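Local coordinates for cell surface protein (Putative S-layer protein) (Clostridioides difficile R20291, PDB 5NJL), which probably serves as a cell-wall-associated S-layer adhesin, an elongated three-domain surface protein that supports cell adhesion in vitro, at residues Q27-G32 with Q37-I42; I83-S86 with V90-E93; N120-V125 with L178-E183. All coordinates share one frame; numbering follows the deposited sequence.

Contact 1 (Q27-G32 with Q37-I42); sequences QKYTGG and QPIYEI
Q37 meets the loop 27-32 through its backbone: its carbonyl O takes the N-H of Y29 at 3.0 Å. The same oxygen also receives a CA-H...O contact from K28, whose CA lies 3.2 Å away, and K28 CB rests beside it. One carbonyl thus gathers two consecutive residues of the partner loop, a small example of how irregular segments can be joined by main-chain atoms. P38 follows as the bridge partner of K28, the two CA atoms 4.3 Å apart; P38 CA leans against Q27 O, and P38 O approaches Y29 CE2 obliquely. I39 then makes the principal side-chain contact. Its N-H gives a hydrogen bond to Q27 O at 3.1 Å. Its CG1 stands over the middle of the Y29 ring, 3.7 Å from the centroid and only 3° off the normal, a CH-pi contact. With CG1 anti to its own carbonyl carbon (chi1 -66°), the branch ending in CD1 continues past the ring to the K28 carbonyl, and CG2 is left to cover the rim of one face of Y40. At Y40 the chain enters the strand. A water accepts from Y40 N and donates to Q27 O at 2.7 Å, so that carbonyl is gripped by both the I39 amide and the water. The Q27 side-chain amide stands almost perpendicular to the Y40 ring (83°), with OE1 at the ring edge, 3.5 Å from CE2. Beyond the pair, the Y29 hydroxyl hydrogen-bonds to G81 O, and Y40 packs on L24 of helix 14-25 and on D79 of strand 72-79. The contact therefore ties the loop leaving helix 14-25 to the start of strand 40-45, beside strand 72-79.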
loop_
_atom_site.group_PDB
_atom_site.type_symbol
_atom_site.label_atom_id
_atom_site.label_comp_id
_atom_site.label_asym_id
_atom_site.label_seq_id
_atom_site.Cartn_x
_atom_site.Cartn_y
_atom_site.Cartn_z
ATOM N N GLN A 27 -8.148 -12.095 -9.231
ATOM C CA GLN A 27 -8.549 -12.182 -7.832
ATOM C C GLN A 27 -9.718 -11.244 -7.594
ATOM O O GLN A 27 -9.639 -10.063 -7.883
ATOM C CB GLN A 27 -7.394 -11.860 -6.887
ATOM C CG GLN A 27 -6.301 -12.897 -6.896
ATOM C CD GLN A 27 -5.229 -12.585 -5.892
ATOM O OE1 GLN A 27 -5.515 -12.099 -4.784
ATOM N NE2 GLN A 27 -3.979 -12.860 -6.263
ATOM N N LYS A 28 -10.784 -11.797 -7.031
ATOM C CA LYS A 28 -12.007 -11.067 -6.737
ATOM C C LYS A 28 -12.345 -11.165 -5.233
ATOM O O LYS A 28 -12.022 -12.149 -4.565
ATOM C CB LYS A 28 -13.175 -11.683 -7.529
ATOM C CG LYS A 28 -13.017 -11.735 -9.055
ATOM C CD LYS A 28 -14.001 -12.748 -9.639
ATOM C CE LYS A 28 -14.195 -12.564 -11.133
ATOM N NZ LYS A 28 -12.921 -12.795 -11.881
ATOM N N TYR A 29 -13.091 -10.196 -4.747
ATOM C CA TYR A 29 -13.670 -10.293 -3.415
ATOM C C TYR A 29 -14.641 -11.495 -3.387
ATOM O O TYR A 29 -15.312 -11.777 -4.387
ATOM C CB TYR A 29 -14.389 -8.994 -3.058
ATOM C CG TYR A 29 -13.480 -7.787 -2.959
ATOM C CD1 TYR A 29 -12.721 -7.560 -1.803
ATOM C CD2 TYR A 29 -13.410 -6.844 -3.996
ATOM C CE1 TYR A 29 -11.882 -6.457 -1.703
ATOM C CE2 TYR A 29 -12.560 -5.734 -3.913
ATOM C CZ TYR A 29 -11.796 -5.539 -2.773
ATOM O OH TYR A 29 -10.980 -4.443 -2.648
ATOM N N THR A 30 -14.658 -12.224 -2.274
ATOM C CA THR A 30 -15.496 -13.415 -2.133
ATOM C C THR A 30 -16.599 -13.197 -1.110
ATOM O O THR A 30 -17.248 -14.152 -0.709
ATOM C CB THR A 30 -14.668 -14.656 -1.760
ATOM O OG1 THR A 30 -13.953 -14.409 -0.536
ATOM C CG2 THR A 30 -13.692 -15.013 -2.881
ATOM N N GLY A 31 -16.817 -11.945 -0.700
ATOM C CA GLY A 31 -17.935 -11.608 0.176
ATOM C C GLY A 31 -18.094 -10.112 0.364
ATOM O O GLY A 31 -17.318 -9.311 -0.184
ATOM N N GLY A 32 -19.111 -9.740 1.145
ATOM C CA GLY A 32 -19.458 -8.366 1.386
ATOM C C GLY A 32 -19.964 -7.619 0.164
ATOM O O GLY A 32 -20.311 -8.233 -0.850
ATOM N N GLN A 37 -16.062 -8.515 -7.538
ATOM C CA GLN A 37 -15.338 -7.418 -8.175
ATOM C C GLN A 37 -13.856 -7.602 -7.961
ATOM O O GLN A 37 -13.436 -8.264 -6.982
ATOM C CB GLN A 37 -15.771 -6.084 -7.592
ATOM C CG GLN A 37 -17.220 -5.745 -7.893
ATOM C CD GLN A 37 -17.440 -5.460 -9.361
ATOM O OE1 GLN A 37 -18.202 -6.146 -10.024
ATOM N NE2 GLN A 37 -16.759 -4.440 -9.875
ATOM N N PRO A 38 -13.034 -7.033 -8.859
ATOM C CA PRO A 38 -11.593 -7.243 -8.697
ATOM C C PRO A 38 -10.976 -6.527 -7.457
ATOM O O PRO A 38 -11.349 -5.391 -7.135
ATOM C CB PRO A 38 -10.998 -6.690 -10.008
ATOM C CG PRO A 38 -12.033 -5.774 -10.570
ATOM C CD PRO A 38 -13.359 -6.315 -10.109
ATOM N N ILE A 39 -10.053 -7.213 -6.804
ATOM C CA ILE A 39 -9.326 -6.681 -5.652
ATOM C C ILE A 39 -8.239 -5.702 -6.098
ATOM O O ILE A 39 -7.974 -4.751 -5.395
ATOM C CB ILE A 39 -8.724 -7.821 -4.826
ATOM C CG1 ILE A 39 -9.842 -8.650 -4.192
ATOM C CG2 ILE A 39 -7.781 -7.315 -3.741
ATOM C CD1 ILE A 39 -9.394 -10.025 -3.775
ATOM N N TYR A 40 -7.641 -5.933 -7.270
ATOM C CA TYR A 40 -6.520 -5.134 -7.769
ATOM C C TYR A 40 -6.891 -4.201 -8.897
ATOM O O TYR A 40 -7.810 -4.481 -9.715
ATOM C CB TYR A 40 -5.351 -6.057 -8.153
ATOM C CG TYR A 40 -4.797 -6.790 -6.964
ATOM C CD1 TYR A 40 -3.812 -6.197 -6.144
ATOM C CD2 TYR A 40 -5.279 -8.046 -6.598
ATOM C CE1 TYR A 40 -3.331 -6.850 -5.022
ATOM C CE2 TYR A 40 -4.809 -8.698 -5.478
ATOM C CZ TYR A 40 -3.826 -8.093 -4.699
ATOM O OH TYR A 40 -3.361 -8.737 -3.588
ATOM N N GLU A 41 -6.219 -3.040 -8.895
ATOM C CA GLU A 41 -6.374 -2.042 -9.915
ATOM C C GLU A 41 -5.022 -1.927 -10.603
ATOM O O GLU A 41 -4.017 -1.577 -9.964
ATOM C CB GLU A 41 -6.785 -0.678 -9.353
ATOM C CG GLU A 41 -7.065 0.369 -10.421
ATOM C CD GLU A 41 -7.603 1.668 -9.851
ATOM O OE1 GLU A 41 -8.736 1.685 -9.360
ATOM O OE2 GLU A 41 -6.901 2.683 -9.896
ATOM N N ILE A 42 -5.015 -2.222 -11.901
ATOM C CA ILE A 42 -3.779 -2.190 -12.688
ATOM C C ILE A 42 -3.893 -1.034 -13.649
ATOM O O ILE A 42 -4.923 -0.870 -14.332
ATOM C CB ILE A 42 -3.567 -3.492 -13.483
ATOM C CG1 ILE A 42 -3.725 -4.713 -12.591
ATOM C CG2 ILE A 42 -2.203 -3.485 -14.183
ATOM C CD1 ILE A 42 -2.783 -4.786 -11.418
HETATM O O HOH W 1 -8.032 -8.249 -9.044
#

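Contact 2 (I83-S86 with V90-E93); sequences ITNS and VVAE
I83 lays its CG2 methyl against CG2 of V91, 3.9 Å away, the two branched side chains crossing at a slant on one face of a two-stranded ribbon. The torsion of I83 (chi1 -153°) carries CG1 away from the backbone N and leaves CG2 to make this touch. V91 divides its two methyls between neighbours: CG2 meets I83, also lying 3.6 Å from I83 O, whereas CG1 turns to N85. There the N85 amide comes in at about a right angle to the valine, ND2 3.5 Å from V91 CG1, so a polar nitrogen rests on a methyl without a bond between them. The other end of that amide has work of its own, since OD1 accepts from the backbone N of E89 inside the connecting turn; this bond probably helps fix the rotation that presents ND2 to V91. On the opposite face of the ribbon T84 and V90 touch, T84 OG1 standing 4.1 Å from V90 CG2. Between the two faces, the I83 and V91 backbones exchange two hydrogen bonds: V91 N reaches I83 O at 2.9 Å and 174°, and I83 N reaches V91 O at 3.0 Å with a more bent geometry (146°). I83 O additionally receives the CA-H of V90. Outside the pair, I83 packs on I201, and V90 N is bonded to T30 OG1. Such reciprocal bonding at I83 and V91, followed by the non-hydrogen-bonded pair T84 and V90, is the signature of a short antiparallel beta hairpin, here closed through the loop 85-89.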
loop_
_atom_site.group_PDB
_atom_site.type_symbol
_atom_site.label_atom_id
_atom_site.label_comp_id
_atom_site.label_asym_id
_atom_site.label_seq_id
_atom_site.Cartn_x
_atom_site.Cartn_y
_atom_site.Cartn_z
ATOM N N ILE A 83 -9.443 -7.641 3.124
ATOM C CA ILE A 83 -9.115 -8.349 4.361
ATOM C C ILE A 83 -9.946 -9.609 4.382
ATOM O O ILE A 83 -10.999 -9.655 3.763
ATOM C CB ILE A 83 -9.420 -7.447 5.593
ATOM C CG1 ILE A 83 -8.540 -7.806 6.795
ATOM C CG2 ILE A 83 -10.895 -7.476 5.968
ATOM C CD1 ILE A 83 -8.669 -6.813 7.947
ATOM N N THR A 84 -9.483 -10.627 5.085
ATOM C CA THR A 84 -10.290 -11.808 5.347
ATOM C C THR A 84 -11.157 -11.627 6.600
ATOM O O THR A 84 -10.632 -11.328 7.668
ATOM C CB THR A 84 -9.376 -13.034 5.502
ATOM O OG1 THR A 84 -8.656 -13.207 4.283
ATOM C CG2 THR A 84 -10.187 -14.284 5.782
ATOM N N ASN A 85 -12.469 -11.766 6.470
ATOM C CA ASN A 85 -13.389 -11.537 7.578
ATOM C C ASN A 85 -13.584 -12.826 8.414
ATOM O O ASN A 85 -12.973 -13.849 8.133
ATOM C CB ASN A 85 -14.707 -10.907 7.095
ATOM C CG ASN A 85 -15.618 -11.865 6.340
ATOM O OD1 ASN A 85 -15.363 -13.071 6.234
ATOM N ND2 ASN A 85 -16.699 -11.316 5.796
ATOM N N SER A 86 -14.449 -12.766 9.408
ATOM C CA SER A 86 -14.603 -13.868 10.367
ATOM C C SER A 86 -15.282 -15.081 9.733
ATOM O O SER A 86 -15.197 -16.170 10.252
ATOM C CB SER A 86 -15.364 -13.371 11.609
ATOM O OG SER A 86 -16.713 -12.954 11.292
ATOM N N VAL A 90 -12.917 -12.914 1.563
ATOM C CA VAL A 90 -12.115 -11.743 1.259
ATOM C C VAL A 90 -13.055 -10.587 0.918
ATOM O O VAL A 90 -13.776 -10.631 -0.091
ATOM C CB VAL A 90 -11.110 -12.043 0.132
ATOM C CG1 VAL A 90 -10.278 -10.804 -0.194
ATOM C CG2 VAL A 90 -10.213 -13.213 0.521
ATOM N N VAL A 91 -13.013 -9.532 1.735
ATOM C CA VAL A 91 -13.947 -8.422 1.631
ATOM C C VAL A 91 -13.248 -7.068 1.509
ATOM O O VAL A 91 -12.064 -6.938 1.822
ATOM C CB VAL A 91 -14.945 -8.414 2.809
ATOM C CG1 VAL A 91 -15.670 -9.756 2.875
ATOM C CG2 VAL A 91 -14.253 -8.128 4.132
ATOM N N ALA A 92 -14.015 -6.083 1.053
ATOM C CA ALA A 92 -13.523 -4.746 0.718
ATOM C C ALA A 92 -13.654 -3.733 1.847
ATOM O O ALA A 92 -13.077 -2.639 1.794
ATOM C CB ALA A 92 -14.296 -4.218 -0.489
ATOM N N GLU A 93 -14.437 -4.092 2.851
ATOM C CA GLU A 93 -14.758 -3.185 3.944
ATOM C C GLU A 93 -14.589 -3.930 5.281
ATOM O O GLU A 93 -14.687 -5.173 5.351
ATOM C CB GLU A 93 -16.154 -2.563 3.752
ATOM C CG GLU A 93 -17.294 -3.553 3.683
ATOM C CD GLU A 93 -17.384 -4.296 2.341
ATOM O OE1 GLU A 93 -17.437 -3.599 1.299
ATOM O OE2 GLU A 93 -17.378 -5.553 2.346
#

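Contact 3 (N120-V125 with L178-E183); sequences NGIYKV and LDPSTE. With SO4 (sulfate ion), chain M.
P180 turns its ring toward the short, weakly bonded helix of about 122-125, riding on a type I beta turn, D179 to T182, that opens with an Asx turn. Two aliphatic side chains cross the proline at about right angles. I122 brings CG1 to P180 CG at 4.0 Å, while V125 places CG2 3.9 Å from P180 CB, so the two residues address neighbouring atoms of one ring. V125 CG1, anti to its carbonyl carbon (chi1 -63°), and CG2 both also lie against P180 O. The backbone of G121, in a conformation with positive phi (54°), also comes up to the ring, its C 3.8 Å from P180 CG. The turn presenting the proline is braced from within: D179 OD1 accepts from both S181 N and S181 OG, which arrive from the same face of the carboxylate, and D179 O takes T182 N and T182 OG1. Alongside lies a sulfate, probably from the crystallisation liquor. G121 N points its hydrogen almost straight (177°) at sulfate O1, 3.2 Å away.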
loop_
_atom_site.group_PDB
_atom_site.type_symbol
_atom_site.label_atom_id
_atom_site.label_comp_id
_atom_site.label_asym_id
_atom_site.label_seq_id
_atom_site.Cartn_x
_atom_site.Cartn_y
_atom_site.Cartn_z
ATOM N N ASN A 120 -28.052 5.393 24.716
ATOM C CA ASN A 120 -28.198 4.283 23.770
ATOM C C ASN A 120 -27.347 3.071 24.124
ATOM O O ASN A 120 -26.273 3.211 24.692
ATOM C CB ASN A 120 -27.833 4.739 22.358
ATOM C CG ASN A 120 -28.844 5.723 21.794
ATOM O OD1 ASN A 120 -30.004 5.379 21.578
ATOM N ND2 ASN A 120 -28.414 6.942 21.578
ATOM N N GLY A 121 -27.823 1.898 23.714
ATOM C CA GLY A 121 -27.113 0.641 23.881
ATOM C C GLY A 121 -26.712 0.410 25.327
ATOM O O GLY A 121 -27.518 0.612 26.245
ATOM N N ILE A 122 -25.438 0.076 25.531
ATOM C CA ILE A 122 -24.934 -0.289 26.857
ATOM C C ILE A 122 -25.011 0.898 27.822
ATOM O O ILE A 122 -25.356 0.721 28.985
ATOM C CB ILE A 122 -23.511 -0.891 26.767
ATOM C CG1 ILE A 122 -23.580 -2.217 26.009
ATOM C CG2 ILE A 122 -22.917 -1.109 28.164
ATOM C CD1 ILE A 122 -22.227 -2.817 25.662
ATOM N N TYR A 123 -24.772 2.111 27.323
ATOM C CA TYR A 123 -24.813 3.298 28.161
ATOM C C TYR A 123 -26.144 3.524 28.889
ATOM O O TYR A 123 -26.150 4.102 29.978
ATOM C CB TYR A 123 -24.516 4.554 27.359
ATOM C CG TYR A 123 -23.143 4.641 26.743
ATOM C CD1 TYR A 123 -22.033 4.981 27.516
ATOM C CD2 TYR A 123 -22.971 4.479 25.369
ATOM C CE1 TYR A 123 -20.780 5.106 26.942
ATOM C CE2 TYR A 123 -21.717 4.605 24.773
ATOM C CZ TYR A 123 -20.632 4.917 25.556
ATOM O OH TYR A 123 -19.390 5.045 24.979
ATOM N N LYS A 124 -27.239 3.072 28.284
ATOM C CA LYS A 124 -28.572 3.186 28.878
ATOM C C LYS A 124 -28.748 2.350 30.144
ATOM O O LYS A 124 -29.440 2.765 31.057
ATOM C CB LYS A 124 -29.638 2.760 27.862
ATOM C CG LYS A 124 -31.066 3.093 28.268
ATOM C CD LYS A 124 -32.029 2.756 27.142
ATOM C CE LYS A 124 -33.476 3.034 27.545
ATOM N NZ LYS A 124 -33.741 4.475 27.841
ATOM N N VAL A 125 -28.141 1.168 30.173
ATOM C CA VAL A 125 -28.387 0.188 31.220
ATOM C C VAL A 125 -27.191 -0.067 32.138
ATOM O O VAL A 125 -27.306 -0.872 33.064
ATOM C CB VAL A 125 -28.858 -1.144 30.595
ATOM C CG1 VAL A 125 -30.189 -0.910 29.879
ATOM C CG2 VAL A 125 -27.795 -1.756 29.658
ATOM N N LEU A 178 -26.718 -9.384 21.213
ATOM C CA LEU A 178 -27.821 -9.306 22.158
ATOM C C LEU A 178 -28.176 -7.849 22.423
ATOM O O LEU A 178 -27.300 -7.012 22.558
ATOM C CB LEU A 178 -27.342 -10.043 23.431
ATOM C CG LEU A 178 -28.301 -10.288 24.564
ATOM C CD1 LEU A 178 -29.411 -11.232 24.131
ATOM C CD2 LEU A 178 -27.547 -10.835 25.763
ATOM N N ASP A 179 -29.462 -7.507 22.444
ATOM C CA ASP A 179 -29.894 -6.143 22.708
ATOM C C ASP A 179 -29.775 -5.824 24.217
ATOM O O ASP A 179 -30.371 -6.521 25.028
ATOM C CB ASP A 179 -31.344 -5.957 22.222
ATOM C CG ASP A 179 -31.878 -4.549 22.423
ATOM O OD1 ASP A 179 -31.242 -3.654 23.015
ATOM O OD2 ASP A 179 -33.016 -4.318 21.993
ATOM N N PRO A 180 -29.022 -4.770 24.588
ATOM C CA PRO A 180 -28.854 -4.454 26.024
ATOM C C PRO A 180 -30.134 -4.048 26.756
ATOM O O PRO A 180 -30.163 -4.115 27.972
ATOM C CB PRO A 180 -27.887 -3.268 26.023
ATOM C CG PRO A 180 -27.190 -3.334 24.714
ATOM C CD PRO A 180 -28.182 -3.895 23.743
ATOM N N SER A 181 -31.153 -3.601 26.024
ATOM C CA SER A 181 -32.468 -3.281 26.590
ATOM C C SER A 181 -33.365 -4.519 26.756
ATOM O O SER A 181 -34.472 -4.412 27.220
ATOM C CB SER A 181 -33.165 -2.221 25.722
ATOM O OG SER A 181 -33.451 -2.709 24.421
ATOM N N THR A 182 -32.896 -5.707 26.375
ATOM C CA THR A 182 -33.640 -6.941 26.647
ATOM C C THR A 182 -33.909 -6.969 28.177
ATOM O O THR A 182 -32.998 -6.737 28.979
ATOM C CB THR A 182 -32.827 -8.200 26.247
ATOM O OG1 THR A 182 -32.527 -8.184 24.838
ATOM C CG2 THR A 182 -33.579 -9.485 26.591
ATOM N N GLU A 183 -35.150 -7.199 28.603
ATOM C CA GLU A 183 -35.411 -7.246 30.053
ATOM C C GLU A 183 -34.710 -8.498 30.565
ATOM O O GLU A 183 -34.715 -9.536 29.923
ATOM C CB GLU A 183 -36.913 -7.188 30.415
ATOM C CG GLU A 183 -37.415 -5.761 30.648
ATOM C CD GLU A 183 -38.934 -5.621 30.694
ATOM O OE1 GLU A 183 -39.657 -6.604 30.417
ATOM O OE2 GLU A 183 -39.416 -4.506 31.004
HETATM S S SO4 M . -31.078 1.004 23.310
HETATM O O1 SO4 M . -30.650 1.952 22.250
HETATM O O2 SO4 M . -32.557 0.969 23.377
HETATM O O3 SO4 M . -30.560 -0.357 23.020
HETATM O O4 SO4 M . -30.564 1.440 24.629
#

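Overall arrangement
From the N terminus, the chain leaves helix 14-25 and contact 1 closes the following loop onto the entry to strand 40-45. After strand 72-79 it forms the hairpin of contact 2, which closes a similarly short loop. Contact 3 spans the longest separation, bringing the loop 178-183 back over the helix 122-125 after three intervening strands. All three lie in series, with none nested or crossed. Contacts 1 and 2 nevertheless meet in space, their centres about 10 Å apart: Y29 packs along V90, V91 and A92, fastening the hairpin to the loop after helix 14-25. Contact 3 stands apart, its centre about 28 Å from that of contact 2, in keeping with an extended molecule.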